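Local coordinates for protein S-adenosyl-L-methionine:salicylic acid carboxyl methyltransferase (Clarkia breweri, PDB 1M6E) that transfers a methyl group from S-adenosyl-L-methionine to the free carboxyl group of salicylic acid, yielding the volatile ester methyl salicylate, at residues 47-59 and 134-148. Sequence-based numbering, arbitrary orientation.
Sequences DTVTTRLAIADLG and LFPRNTLHFIHSSYS. With SAH (S-adenosyl-L-homocysteine), chain C.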
ATOM      1  N   ASP A  47     -16.886 -18.228  20.109  1.00 97.26           N
ATOM      2  CA  ASP A  47     -16.655 -16.801  19.944  1.00107.77           C
ATOM      3  C   ASP A  47     -15.603 -16.027  20.744  1.00105.89           C
ATOM      4  O   ASP A  47     -15.461 -16.133  21.967  1.00105.34           O
ATOM      5  CB  ASP A  47     -17.993 -16.057  20.036  1.00116.79           C
ATOM      6  CG  ASP A  47     -18.700 -16.276  21.360  1.00125.90           C
ATOM      7  OD1 ASP A  47     -18.780 -17.440  21.812  1.00133.91           O
ATOM      8  OD2 ASP A  47     -19.188 -15.282  21.943  1.00126.03           O
ATOM      9  N   THR A  48     -14.881 -15.250  19.948  1.00103.08           N
ATOM     10  CA  THR A  48     -13.825 -14.301  20.278  1.00 92.83           C
ATOM     11  C   THR A  48     -13.819 -13.692  18.889  1.00 85.75           C
ATOM     12  O   THR A  48     -13.766 -12.478  18.705  1.00 85.37           O
ATOM     13  CB  THR A  48     -12.451 -14.940  20.595  1.00 82.92           C
ATOM     14  OG1 THR A  48     -12.130 -15.959  19.642  1.00 89.48           O
ATOM     15  CG2 THR A  48     -12.477 -15.505  21.968  1.00 85.97           C
ATOM     16  N   VAL A  49     -13.933 -14.569  17.904  1.00 74.80           N
ATOM     17  CA  VAL A  49     -14.012 -14.123  16.542  1.00 70.86           C
ATOM     18  C   VAL A  49     -15.494 -14.148  16.223  1.00 73.37           C
ATOM     19  O   VAL A  49     -16.078 -15.178  15.862  1.00 73.35           O
ATOM     20  CB  VAL A  49     -13.229 -15.022  15.587  1.00 64.52           C
ATOM     21  CG1 VAL A  49     -13.528 -14.620  14.157  1.00 53.61           C
ATOM     22  CG2 VAL A  49     -11.733 -14.885  15.868  1.00 55.16           C
ATOM     23  N   THR A  50     -16.093 -12.982  16.406  1.00 70.09           N
ATOM     24  CA  THR A  50     -17.500 -12.797  16.165  1.00 71.16           C
ATOM     25  C   THR A  50     -17.745 -12.274  14.762  1.00 71.08           C
ATOM     26  O   THR A  50     -17.554 -12.982  13.779  1.00 79.42           O
ATOM     27  CB  THR A  50     -18.077 -11.812  17.176  1.00 69.88           C
ATOM     28  OG1 THR A  50     -17.760 -12.269  18.493  1.00 69.82           O
ATOM     29  CG2 THR A  50     -19.590 -11.708  17.027  1.00 78.40           C
ATOM     30  N   THR A  51     -18.157 -11.021  14.670  1.00 64.86           N
ATOM     31  CA  THR A  51     -18.452 -10.420  13.391  1.00 60.36           C
ATOM     32  C   THR A  51     -17.232  -9.970  12.581  1.00 61.66           C
ATOM     33  O   THR A  51     -17.361  -9.666  11.390  1.00 58.76           O
ATOM     34  CB  THR A  51     -19.411  -9.257  13.610  1.00 57.55           C
ATOM     35  OG1 THR A  51     -18.768  -8.219  14.362  1.00 58.13           O
ATOM     36  CG2 THR A  51     -20.585  -9.748  14.408  1.00 53.65           C
ATOM     37  N   ARG A  52     -16.052  -9.952  13.213  1.00 64.30           N
ATOM     38  CA  ARG A  52     -14.818  -9.525  12.540  1.00 57.24           C
ATOM     39  C   ARG A  52     -13.620 -10.394  12.813  1.00 52.98           C
ATOM     40  O   ARG A  52     -13.242 -10.598  13.955  1.00 62.65           O
ATOM     41  CB  ARG A  52     -14.453  -8.108  12.955  1.00 63.80           C
ATOM     42  CG  ARG A  52     -13.744  -7.313  11.876  1.00 76.33           C
ATOM     43  CD  ARG A  52     -13.429  -5.891  12.343  1.00 74.79           C
ATOM     44  NE  ARG A  52     -12.092  -5.796  12.932  1.00 84.98           N
ATOM     45  CZ  ARG A  52     -11.819  -5.792  14.238  1.00 87.21           C
ATOM     46  NH1 ARG A  52     -12.789  -5.869  15.152  1.00 76.69           N
ATOM     47  NH2 ARG A  52     -10.550  -5.732  14.623  1.00 86.57           N
ATOM     48  N   LEU A  53     -13.032 -10.929  11.766  1.00 46.34           N
ATOM     49  CA  LEU A  53     -11.839 -11.725  11.930  1.00 44.78           C
ATOM     50  C   LEU A  53     -10.794 -10.814  11.287  1.00 52.08           C
ATOM     51  O   LEU A  53     -11.071 -10.175  10.275  1.00 60.37           O
ATOM     52  CB  LEU A  53     -11.968 -13.054  11.183  1.00 48.97           C
ATOM     53  CG  LEU A  53     -10.706 -13.922  11.021  1.00 54.41           C
ATOM     54  CD1 LEU A  53     -10.136 -14.327  12.361  1.00 40.79           C
ATOM     55  CD2 LEU A  53     -11.051 -15.157  10.238  1.00 55.14           C
ATOM     56  N   ALA A  54      -9.609 -10.727  11.876  1.00 51.92           N
ATOM     57  CA  ALA A  54      -8.567  -9.858  11.344  1.00 47.01           C
ATOM     58  C   ALA A  54      -7.207 -10.531  11.210  1.00 46.12           C
ATOM     59  O   ALA A  54      -6.365 -10.446  12.088  1.00 46.78           O
ATOM     60  CB  ALA A  54      -8.454  -8.617  12.213  1.00 50.62           C
ATOM     61  N   ILE A  55      -7.005 -11.198  10.089  1.00 45.00           N
ATOM     62  CA  ILE A  55      -5.765 -11.883   9.799  1.00 46.49           C
ATOM     63  C   ILE A  55      -4.758 -10.864   9.286  1.00 43.77           C
ATOM     64  O   ILE A  55      -5.147  -9.894   8.633  1.00 47.03           O
ATOM     65  CB  ILE A  55      -6.010 -12.922   8.715  1.00 58.87           C
ATOM     66  CG1 ILE A  55      -7.205 -13.783   9.116  1.00 73.61           C
ATOM     67  CG2 ILE A  55      -4.761 -13.759   8.490  1.00 62.40           C
ATOM     68  CD1 ILE A  55      -7.491 -14.936   8.164  1.00 88.24           C
ATOM     69  N   ALA A  56      -3.474 -11.092   9.557  1.00 33.60           N
ATOM     70  CA  ALA A  56      -2.422 -10.171   9.123  1.00 29.91           C
ATOM     71  C   ALA A  56      -1.128 -10.866   8.759  1.00 31.24           C
ATOM     72  O   ALA A  56      -0.500 -11.448   9.637  1.00 42.58           O
ATOM     73  CB  ALA A  56      -2.139  -9.179  10.233  1.00 32.50           C
ATOM     74  N   ASP A  57      -0.702 -10.801   7.497  1.00 27.14           N
ATOM     75  CA  ASP A  57       0.559 -11.446   7.093  1.00 35.34           C
ATOM     76  C   ASP A  57       1.741 -10.508   7.367  1.00 32.93           C
ATOM     77  O   ASP A  57       1.750  -9.366   6.950  1.00 48.68           O
ATOM     78  CB  ASP A  57       0.545 -11.849   5.605  1.00 40.10           C
ATOM     79  CG  ASP A  57       1.595 -12.967   5.264  1.00 71.72           C
ATOM     80  OD1 ASP A  57       2.828 -12.782   5.482  1.00 61.62           O
ATOM     81  OD2 ASP A  57       1.177 -14.046   4.765  1.00 75.60           O
ATOM     82  N   LEU A  58       2.736 -10.988   8.088  1.00 33.91           N
ATOM     83  CA  LEU A  58       3.884 -10.175   8.418  1.00 39.47           C
ATOM     84  C   LEU A  58       5.083 -10.604   7.586  1.00 49.40           C
ATOM     85  O   LEU A  58       5.524 -11.760   7.655  1.00 52.56           O
ATOM     86  CB  LEU A  58       4.171 -10.298   9.919  1.00 36.08           C
ATOM     87  CG  LEU A  58       3.689  -9.143  10.816  1.00 39.00           C
ATOM     88  CD1 LEU A  58       2.493  -8.413  10.233  1.00 38.99           C
ATOM     89  CD2 LEU A  58       3.340  -9.693  12.163  1.00 23.87           C
ATOM     90  N   GLY A  59       5.604  -9.661   6.798  1.00 51.21           N
ATOM     91  CA  GLY A  59       6.732  -9.949   5.940  1.00 47.59           C
ATOM     92  C   GLY A  59       6.236 -10.667   4.700  1.00 50.82           C
ATOM     93  O   GLY A  59       6.846 -11.628   4.232  1.00 49.25           O
ATOM     94  N   LEU A 134       2.870  -2.172  14.728  1.00 45.11           N
ATOM     95  CA  LEU A 134       2.256  -1.896  13.442  1.00 33.72           C
ATOM     96  C   LEU A 134       0.759  -1.649  13.550  1.00 35.30           C
ATOM     97  O   LEU A 134       0.187  -0.934  12.729  1.00 48.24           O
ATOM     98  CB  LEU A 134       2.554  -3.057  12.490  1.00 22.78           C
ATOM     99  CG  LEU A 134       4.064  -3.331  12.339  1.00 29.55           C
ATOM    100  CD1 LEU A 134       4.318  -4.806  12.018  1.00 23.26           C
ATOM    101  CD2 LEU A 134       4.652  -2.451  11.264  1.00 24.04           C
ATOM    102  N   PHE A 135       0.119  -2.212  14.575  1.00 42.08           N
ATOM    103  CA  PHE A 135      -1.330  -2.048  14.757  1.00 39.72           C
ATOM    104  C   PHE A 135      -1.647  -1.658  16.179  1.00 45.03           C
ATOM    105  O   PHE A 135      -0.867  -1.941  17.100  1.00 50.93           O
ATOM    106  CB  PHE A 135      -2.092  -3.363  14.470  1.00 43.05           C
ATOM    107  CG  PHE A 135      -1.564  -4.129  13.292  1.00 36.95           C
ATOM    108  CD1 PHE A 135      -0.395  -4.890  13.417  1.00 26.23           C
ATOM    109  CD2 PHE A 135      -2.145  -3.963  12.030  1.00 25.75           C
ATOM    110  CE1 PHE A 135       0.205  -5.461  12.301  1.00 38.94           C
ATOM    111  CE2 PHE A 135      -1.566  -4.521  10.921  1.00 30.91           C
ATOM    112  CZ  PHE A 135      -0.383  -5.272  11.043  1.00 42.05           C
ATOM    113  N   PRO A 136      -2.804  -1.011  16.382  1.00 39.60           N
ATOM    114  CA  PRO A 136      -3.280  -0.575  17.693  1.00 43.30           C
ATOM    115  C   PRO A 136      -3.380  -1.756  18.653  1.00 44.07           C
ATOM    116  O   PRO A 136      -3.225  -2.901  18.238  1.00 43.38           O
ATOM    117  CB  PRO A 136      -4.623   0.040  17.361  1.00 36.60           C
ATOM    118  CG  PRO A 136      -4.316   0.735  16.113  1.00 35.64           C
ATOM    119  CD  PRO A 136      -3.573  -0.343  15.330  1.00 37.65           C
ATOM    120  N   ARG A 137      -3.617  -1.490  19.937  1.00 55.10           N
ATOM    121  CA  ARG A 137      -3.695  -2.576  20.922  1.00 60.13           C
ATOM    122  C   ARG A 137      -4.922  -3.446  20.708  1.00 57.92           C
ATOM    123  O   ARG A 137      -5.969  -2.955  20.282  1.00 56.39           O
ATOM    124  CB  ARG A 137      -3.690  -2.019  22.344  1.00 56.56           C
ATOM    125  CG  ARG A 137      -2.357  -1.535  22.772  1.00 60.74           C
ATOM    126  CD  ARG A 137      -2.250  -1.470  24.267  1.00 72.45           C
ATOM    127  NE  ARG A 137      -1.411  -0.342  24.634  1.00 96.14           N
ATOM    128  CZ  ARG A 137      -1.756   0.930  24.436  1.00106.12           C
ATOM    129  NH1 ARG A 137      -2.932   1.226  23.880  1.00102.93           N
ATOM    130  NH2 ARG A 137      -0.914   1.907  24.773  1.00107.32           N
ATOM    131  N   ASN A 138      -4.791  -4.734  21.005  1.00 54.37           N
ATOM    132  CA  ASN A 138      -5.897  -5.675  20.819  1.00 63.73           C
ATOM    133  C   ASN A 138      -6.742  -5.358  19.575  1.00 65.27           C
ATOM    134  O   ASN A 138      -7.908  -4.968  19.671  1.00 60.45           O
ATOM    135  CB  ASN A 138      -6.764  -5.699  22.067  1.00 61.08           C
ATOM    136  CG  ASN A 138      -6.083  -6.385  23.220  1.00 65.16           C
ATOM    137  OD1 ASN A 138      -4.993  -6.967  23.071  1.00 65.99           O
ATOM    138  ND2 ASN A 138      -6.718  -6.336  24.383  1.00 68.57           N
ATOM    139  N   THR A 139      -6.115  -5.553  18.412  1.00 71.93           N
ATOM    140  CA  THR A 139      -6.690  -5.287  17.094  1.00 67.18           C
ATOM    141  C   THR A 139      -6.728  -6.583  16.299  1.00 62.70           C
ATOM    142  O   THR A 139      -7.596  -6.772  15.447  1.00 67.52           O
ATOM    143  CB  THR A 139      -5.784  -4.268  16.286  1.00 72.88           C
ATOM    144  OG1 THR A 139      -5.715  -3.020  16.985  1.00 74.11           O
ATOM    145  CG2 THR A 139      -6.319  -4.018  14.862  1.00 79.36           C
ATOM    146  N   LEU A 140      -5.812  -7.487  16.613  1.00 49.48           N
ATOM    147  CA  LEU A 140      -5.676  -8.705  15.842  1.00 51.47           C
ATOM    148  C   LEU A 140      -6.000 -10.087  16.380  1.00 53.13           C
ATOM    149  O   LEU A 140      -5.570 -10.433  17.476  1.00 56.08           O
ATOM    150  CB  LEU A 140      -4.242  -8.748  15.311  1.00 44.19           C
ATOM    151  CG  LEU A 140      -3.917  -8.066  13.986  1.00 49.13           C
ATOM    152  CD1 LEU A 140      -4.599  -6.720  13.861  1.00 49.92           C
ATOM    153  CD2 LEU A 140      -2.419  -7.938  13.885  1.00 46.24           C
ATOM    154  N   HIS A 141      -6.741 -10.868  15.577  1.00 47.92           N
ATOM    155  CA  HIS A 141      -7.038 -12.279  15.866  1.00 34.74           C
ATOM    156  C   HIS A 141      -6.336 -12.957  14.704  1.00 43.78           C
ATOM    157  O   HIS A 141      -6.838 -12.940  13.586  1.00 62.93           O
ATOM    158  CB  HIS A 141      -8.513 -12.675  15.726  1.00 25.67           C
ATOM    159  CG  HIS A 141      -9.483 -11.545  15.738  1.00 33.90           C
ATOM    160  ND1 HIS A 141      -9.789 -10.833  16.875  1.00 50.21           N
ATOM    161  CD2 HIS A 141     -10.277 -11.050  14.762  1.00 47.92           C
ATOM    162  CE1 HIS A 141     -10.730  -9.945  16.600  1.00 49.72           C
ATOM    163  NE2 HIS A 141     -11.045 -10.057  15.325  1.00 46.65           N
ATOM    164  N   PHE A 142      -5.168 -13.523  14.927  1.00 44.76           N
ATOM    165  CA  PHE A 142      -4.410 -14.224  13.863  1.00 43.18           C
ATOM    166  C   PHE A 142      -3.374 -13.478  13.061  1.00 41.11           C
ATOM    167  O   PHE A 142      -3.679 -12.588  12.268  1.00 50.99           O
ATOM    168  CB  PHE A 142      -5.295 -14.959  12.829  1.00 33.32           C
ATOM    169  CG  PHE A 142      -4.627 -16.202  12.277  1.00 34.11           C
ATOM    170  CD1 PHE A 142      -4.898 -17.457  12.819  1.00 34.96           C
ATOM    171  CD2 PHE A 142      -3.600 -16.099  11.341  1.00 37.68           C
ATOM    172  CE1 PHE A 142      -4.147 -18.593  12.449  1.00 36.29           C
ATOM    173  CE2 PHE A 142      -2.847 -17.215  10.965  1.00 35.22           C
ATOM    174  CZ  PHE A 142      -3.122 -18.465  11.526  1.00 43.94           C
ATOM    175  N   ILE A 143      -2.147 -13.948  13.232  1.00 35.77           N
ATOM    176  CA  ILE A 143      -0.969 -13.418  12.582  1.00 38.16           C
ATOM    177  C   ILE A 143      -0.177 -14.505  11.840  1.00 41.61           C
ATOM    178  O   ILE A 143       0.409 -15.380  12.466  1.00 43.03           O
ATOM    179  CB  ILE A 143      -0.044 -12.805  13.625  1.00 26.16           C
ATOM    180  CG1 ILE A 143      -0.591 -11.473  14.083  1.00 18.46           C
ATOM    181  CG2 ILE A 143       1.318 -12.687  13.096  1.00  5.48           C
ATOM    182  CD1 ILE A 143       0.247 -10.834  15.152  1.00 36.36           C
ATOM    183  N   HIS A 144      -0.135 -14.444  10.515  1.00 35.68           N
ATOM    184  CA  HIS A 144       0.641 -15.436   9.794  1.00 35.86           C
ATOM    185  C   HIS A 144       2.061 -14.919   9.476  1.00 31.99           C
ATOM    186  O   HIS A 144       2.264 -13.727   9.477  1.00 32.20           O
ATOM    187  CB  HIS A 144      -0.060 -15.841   8.491  1.00 24.06           C
ATOM    188  CG  HIS A 144       0.725 -16.843   7.720  1.00 27.41           C
ATOM    189  ND1 HIS A 144       1.537 -16.490   6.662  1.00 30.34           N
ATOM    190  CD2 HIS A 144       1.021 -18.132   8.006  1.00 38.39           C
ATOM    191  CE1 HIS A 144       2.308 -17.514   6.338  1.00 43.70           C
ATOM    192  NE2 HIS A 144       2.018 -18.521   7.142  1.00 59.49           N
ATOM    193  N   SER A 145       3.044 -15.798   9.241  1.00 29.74           N
ATOM    194  CA  SER A 145       4.372 -15.323   8.869  1.00 32.80           C
ATOM    195  C   SER A 145       5.438 -16.292   8.446  1.00 36.22           C
ATOM    196  O   SER A 145       6.173 -16.791   9.287  1.00 52.68           O
ATOM    197  CB  SER A 145       5.000 -14.466   9.976  1.00 46.81           C
ATOM    198  OG  SER A 145       6.380 -14.222   9.668  1.00 35.03           O
ATOM    199  N   SER A 146       5.583 -16.528   7.151  1.00 40.46           N
ATOM    200  CA  SER A 146       6.655 -17.414   6.686  1.00 42.56           C
ATOM    201  C   SER A 146       7.938 -16.649   6.286  1.00 43.38           C
ATOM    202  O   SER A 146       7.930 -15.436   6.079  1.00 45.80           O
ATOM    203  CB  SER A 146       6.193 -18.272   5.506  1.00 32.53           C
ATOM    204  OG  SER A 146       5.615 -19.476   5.954  1.00 56.69           O
ATOM    205  N   TYR A 147       9.029 -17.399   6.199  1.00 42.53           N
ATOM    206  CA  TYR A 147      10.356 -16.932   5.814  1.00 38.25           C
ATOM    207  C   TYR A 147      10.698 -15.445   5.890  1.00 45.90           C
ATOM    208  O   TYR A 147      11.356 -14.886   4.985  1.00 47.60           O
ATOM    209  CB  TYR A 147      10.661 -17.444   4.414  1.00 44.11           C
ATOM    210  CG  TYR A 147      11.124 -18.869   4.363  1.00 43.34           C
ATOM    211  CD1 TYR A 147      12.137 -19.236   3.497  1.00 48.59           C
ATOM    212  CD2 TYR A 147      10.576 -19.852   5.195  1.00 50.53           C
ATOM    213  CE1 TYR A 147      12.615 -20.543   3.452  1.00 58.37           C
ATOM    214  CE2 TYR A 147      11.040 -21.169   5.159  1.00 43.75           C
ATOM    215  CZ  TYR A 147      12.067 -21.504   4.277  1.00 53.28           C
ATOM    216  OH  TYR A 147      12.579 -22.776   4.186  1.00 52.91           O
ATOM    217  N   SER A 148      10.273 -14.791   6.963  1.00 36.68           N
ATOM    218  CA  SER A 148      10.598 -13.391   7.099  1.00 29.41           C
ATOM    219  C   SER A 148      11.194 -13.104   8.461  1.00 32.95           C
ATOM    220  O   SER A 148      12.023 -12.208   8.614  1.00 38.67           O
ATOM    221  CB  SER A 148       9.371 -12.546   6.906  1.00  7.07           C
ATOM    222  OG  SER A 148       8.654 -12.490   8.110  1.00 45.29           O
TER
HETATM  223  N   SAH C2814       6.172 -14.428   3.210  1.00 56.48           N
HETATM  224  CA  SAH C2814       6.574 -14.792   1.773  1.00 64.42           C
HETATM  225  CB  SAH C2814       7.948 -14.241   1.347  1.00 56.91           C
HETATM  226  CG  SAH C2814       8.663 -13.418   2.333  1.00 57.98           C
HETATM  227  SD  SAH C2814      10.316 -12.771   1.900  1.00 45.74           S
HETATM  228  C   SAH C2814       6.698 -16.294   1.523  1.00 73.38           C
HETATM  229  O   SAH C2814       6.493 -17.115   2.467  1.00 83.12           O
HETATM  230  OXT SAH C2814       7.021 -16.595   0.299  1.00 65.20           O
HETATM  231  C5' SAH C2814      10.530 -11.848   3.385  1.00 56.58           C
HETATM  232  C4' SAH C2814       9.965 -10.360   3.430  1.00 42.83           C
HETATM  233  O4' SAH C2814      10.304  -9.982   4.803  1.00 32.53           O
HETATM  234  C3' SAH C2814      10.812  -9.343   2.576  1.00 43.28           C
HETATM  235  O3' SAH C2814       9.957  -8.726   1.451  1.00 33.08           O
HETATM  236  C2' SAH C2814      11.192  -8.278   3.505  1.00 31.51           C
HETATM  237  O2' SAH C2814      11.182  -6.944   3.124  1.00 48.33           O
HETATM  238  C1' SAH C2814      10.368  -8.696   4.818  1.00 28.19           C
HETATM  239  N9  SAH C2814      10.994  -8.167   6.009  1.00 29.13           N
HETATM  240  C8  SAH C2814      12.294  -8.244   6.460  1.00 31.37           C
HETATM  241  N7  SAH C2814      12.506  -7.613   7.578  1.00 37.09           N
HETATM  242  C5  SAH C2814      11.266  -7.097   7.874  1.00 35.25           C
HETATM  243  C6  SAH C2814      10.794  -6.302   8.943  1.00 39.85           C
HETATM  244  N6  SAH C2814      11.622  -5.911   9.912  1.00 52.26           N
HETATM  245  N1  SAH C2814       9.461  -5.918   8.998  1.00 30.71           N
HETATM  246  C2  SAH C2814       8.626  -6.327   7.988  1.00 35.78           C
HETATM  247  N3  SAH C2814       8.983  -7.085   6.914  1.00 35.76           N
HETATM  248  C4  SAH C2814      10.324  -7.436   6.919  1.00 31.84           C
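D57 and H144, paired across two neighbouring parallel strands, project from the same face of the sheet and are joined by a hydrogen bond from ND1 of H144 to OD2 of D57 (3.1 Å, 161° at the hydrogen). The carboxylate oxygen lies near the plane of the imidazole, yet the N-H reaches it from above the carboxylate plane, the two planes being 66° apart. Both side chains extend with CG anti to the backbone N, which sets them side by side. In this buried setting the carboxylate probably steadies the ring and its ND1 proton. The backbone ladder runs from F142 O, which takes a weak bond from A56 N, through H144 N to A56 O, and on to the straighter bond from L58 N to H144 O.

On the other face, A56 is small enough for L140 to come close, CB of A56 lying 3.9 Å from CD2 of L140. L58 splits its branches: CD2 packs on CG2 of I143 at 3.7 Å, while CD1 meets the edge of the F135 ring. Farther back, the flat ring of H141 lies against the backbone of R52-A54, with L53 CA and A54 N at its edge.

These are the first and fourth strands of the seven-stranded Rossmann-like sheet of order 3-2-1-4-5-7-6, side by side where the chain order switches direction, and their C-terminal ends open onto the cofactor. There S148 OG donates to L58 O (3.2 Å), and G59 O accepts a hydrogen bond from the amino N of S-adenosyl-L-homocysteine (3.1 Å). G59 has a positive phi, a conformation glycine adopts readily; CB of S148 lies 3.4 Å from the ligand's ribose O4'.

Further out, F95 of strand 91-98 meets F135 edge-to-face. OE2 of E198 accepts hydrogen bonds from the backbone N of L134 and of F135, which probably helps hold the backbone carrying the F135 ring.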